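Local coordinates for protein pectate lyase (Paenibacillus sp. 0602, PDB 5GT5) that cleaves polygalacturonate by eliminative depolymerization, and probably partly methylated pectin too, in an endo mode with calcium as likely cofactor, at residues I65-A68 and A69-S72. The protein carries 1 engineered substitution. Residues are numbered along the deposited sequence; the frame is centred on the assembly and turned at random.
Sequences IPSA and AQTS
Gln70 OE1 receives a hydrogen bond from a water 2.7 Å away, and the same water is hydrogen-bonded to Ser67 OG at 2.8 Å, so that one solvent molecule bridges two side chains three residues apart. Beneath this bridge the backbone is held by two consecutive i to i+3 bonds: Ala69 N donates to Pro66 O over 2.9 Å, and Gln70 N repeats the pattern with Ser67 O at 3.0 Å. Together they make a short piece of 3-10 helix within the loop between strands 58-59 and 74-76, away from the probable calcium and catalytic residues.

The side chain of Gln70 folds back along the turn, with CG anti to its own carbonyl carbon (chi1 -69°) and the chain extended beyond. Ile65 holds CG1 between its backbone N and carbonyl carbon (chi1 63°), which brings CD1 to 3.9 Å from Ala69 CB. The Ile65 and Gln70 side chains cross at a slant, Gln70 CG lying 3.9 Å from Ile65 CD1; Gln70 NE2 reaches Trp62 O in a weak bond. Gln70 also centres an inverse gamma turn, with a weak bond from Thr71 N to Ala69 O, just after the 3-10 turn. The chemistry thus divides the labour: backbone bonds define the turn, Ile65 and Ala69 pack on Ala36 of helix 36-43, and water links the more open polar ends of Ser67 and Gln70.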
ATOM      1  N   ILE A  65      -1.412   9.283  33.915  1.00 11.56           N
ATOM      2  CA  ILE A  65      -2.291   9.993  32.990  1.00 15.72           C
ATOM      3  C   ILE A  65      -3.650  10.259  33.614  1.00 13.32           C
ATOM      4  O   ILE A  65      -4.039   9.586  34.571  1.00 13.81           O
ATOM      5  CB  ILE A  65      -2.435   9.244  31.637  1.00 10.51           C
ATOM      6  CG1 ILE A  65      -3.098   7.880  31.841  1.00  8.33           C
ATOM      7  CG2 ILE A  65      -1.053   9.147  30.990  1.00 13.17           C
ATOM      8  CD1 ILE A  65      -3.257   6.997  30.562  1.00 10.83           C
ATOM      9  N   PRO A  66      -4.381  11.248  33.073  1.00 17.09           N
ATOM     10  CA  PRO A  66      -5.721  11.483  33.620  1.00 19.54           C
ATOM     11  C   PRO A  66      -6.624  10.277  33.437  1.00 17.20           C
ATOM     12  O   PRO A  66      -6.453   9.517  32.469  1.00 14.11           O
ATOM     13  CB  PRO A  66      -6.234  12.676  32.798  1.00 14.91           C
ATOM     14  CG  PRO A  66      -5.034  13.365  32.329  1.00 16.35           C
ATOM     15  CD  PRO A  66      -3.977  12.293  32.120  1.00 15.92           C
ATOM     16  N   SER A  67      -7.590  10.096  34.336  1.00 17.00           N
ATOM     17  CA  SER A  67      -8.552   9.006  34.211  1.00 16.65           C
ATOM     18  C   SER A  67      -9.239   9.006  32.852  1.00 15.23           C
ATOM     19  O   SER A  67      -9.500   7.953  32.298  1.00 18.59           O
ATOM     20  CB  SER A  67      -9.624   9.070  35.310  1.00 23.44           C
ATOM     21  OG  SER A  67      -9.049   9.049  36.605  1.00 38.07           O
ATOM     22  N   ALA A  68      -9.502  10.191  32.304  1.00 18.17           N
ATOM     23  CA  ALA A  68     -10.179  10.295  31.012  1.00 17.85           C
ATOM     24  C   ALA A  68      -9.336   9.727  29.867  1.00 18.84           C
ATOM     25  O   ALA A  68      -9.857   9.414  28.784  1.00 16.73           O
ATOM     26  CB  ALA A  68     -10.539  11.714  30.728  1.00 18.02           C
ATOM     27  N   ALA A  69      -8.034   9.604  30.092  1.00 12.51           N
ATOM     28  CA  ALA A  69      -7.151   9.045  29.057  1.00 13.73           C
ATOM     29  C   ALA A  69      -7.028   7.534  29.183  1.00 13.45           C
ATOM     30  O   ALA A  69      -6.451   6.892  28.309  1.00 12.88           O
ATOM     31  CB  ALA A  69      -5.752   9.703  29.138  1.00 11.75           C
ATOM     32  N   GLN A  70      -7.555   6.946  30.252  1.00 13.46           N
ATOM     33  CA  GLN A  70      -7.425   5.512  30.478  1.00 14.73           C
ATOM     34  C   GLN A  70      -8.478   4.729  29.703  1.00 14.24           C
ATOM     35  O   GLN A  70      -9.314   4.036  30.288  1.00 15.74           O
ATOM     36  CB  GLN A  70      -7.458   5.160  31.974  1.00 13.27           C
ATOM     37  CG  GLN A  70      -6.228   5.637  32.751  1.00 15.97           C
ATOM     38  CD  GLN A  70      -6.321   5.248  34.203  1.00 24.47           C
ATOM     39  OE1 GLN A  70      -7.322   5.539  34.857  1.00 21.45           O
ATOM     40  NE2 GLN A  70      -5.309   4.561  34.708  1.00 17.36           N
ATOM     41  N   THR A  71      -8.400   4.814  28.377  1.00  9.90           N
ATOM     42  CA  THR A  71      -9.373   4.169  27.523  1.00 11.00           C
ATOM     43  C   THR A  71      -8.742   4.078  26.145  1.00 10.57           C
ATOM     44  O   THR A  71      -7.850   4.866  25.860  1.00 10.10           O
ATOM     45  CB  THR A  71     -10.711   5.015  27.493  1.00 12.53           C
ATOM     46  OG1 THR A  71     -11.725   4.269  26.818  1.00 17.25           O
ATOM     47  CG2 THR A  71     -10.517   6.395  26.842  1.00 12.12           C
ATOM     48  N   SER A  72      -9.206   3.155  25.306  1.00 11.04           N
ATOM     49  CA  SER A  72      -8.686   3.056  23.937  1.00 10.35           C
ATOM     50  C   SER A  72      -8.633   4.440  23.324  1.00 12.43           C
ATOM     51  O   SER A  72      -9.602   5.212  23.421  1.00 11.45           O
ATOM     52  CB  SER A  72      -9.529   2.131  23.060  1.00 13.88           C
ATOM     53  OG  SER A  72      -9.655   0.863  23.661  1.00 21.82           O
TER
HETATM   54  O   HOH W   1      -7.278   6.963  37.100  1.00 35.91           O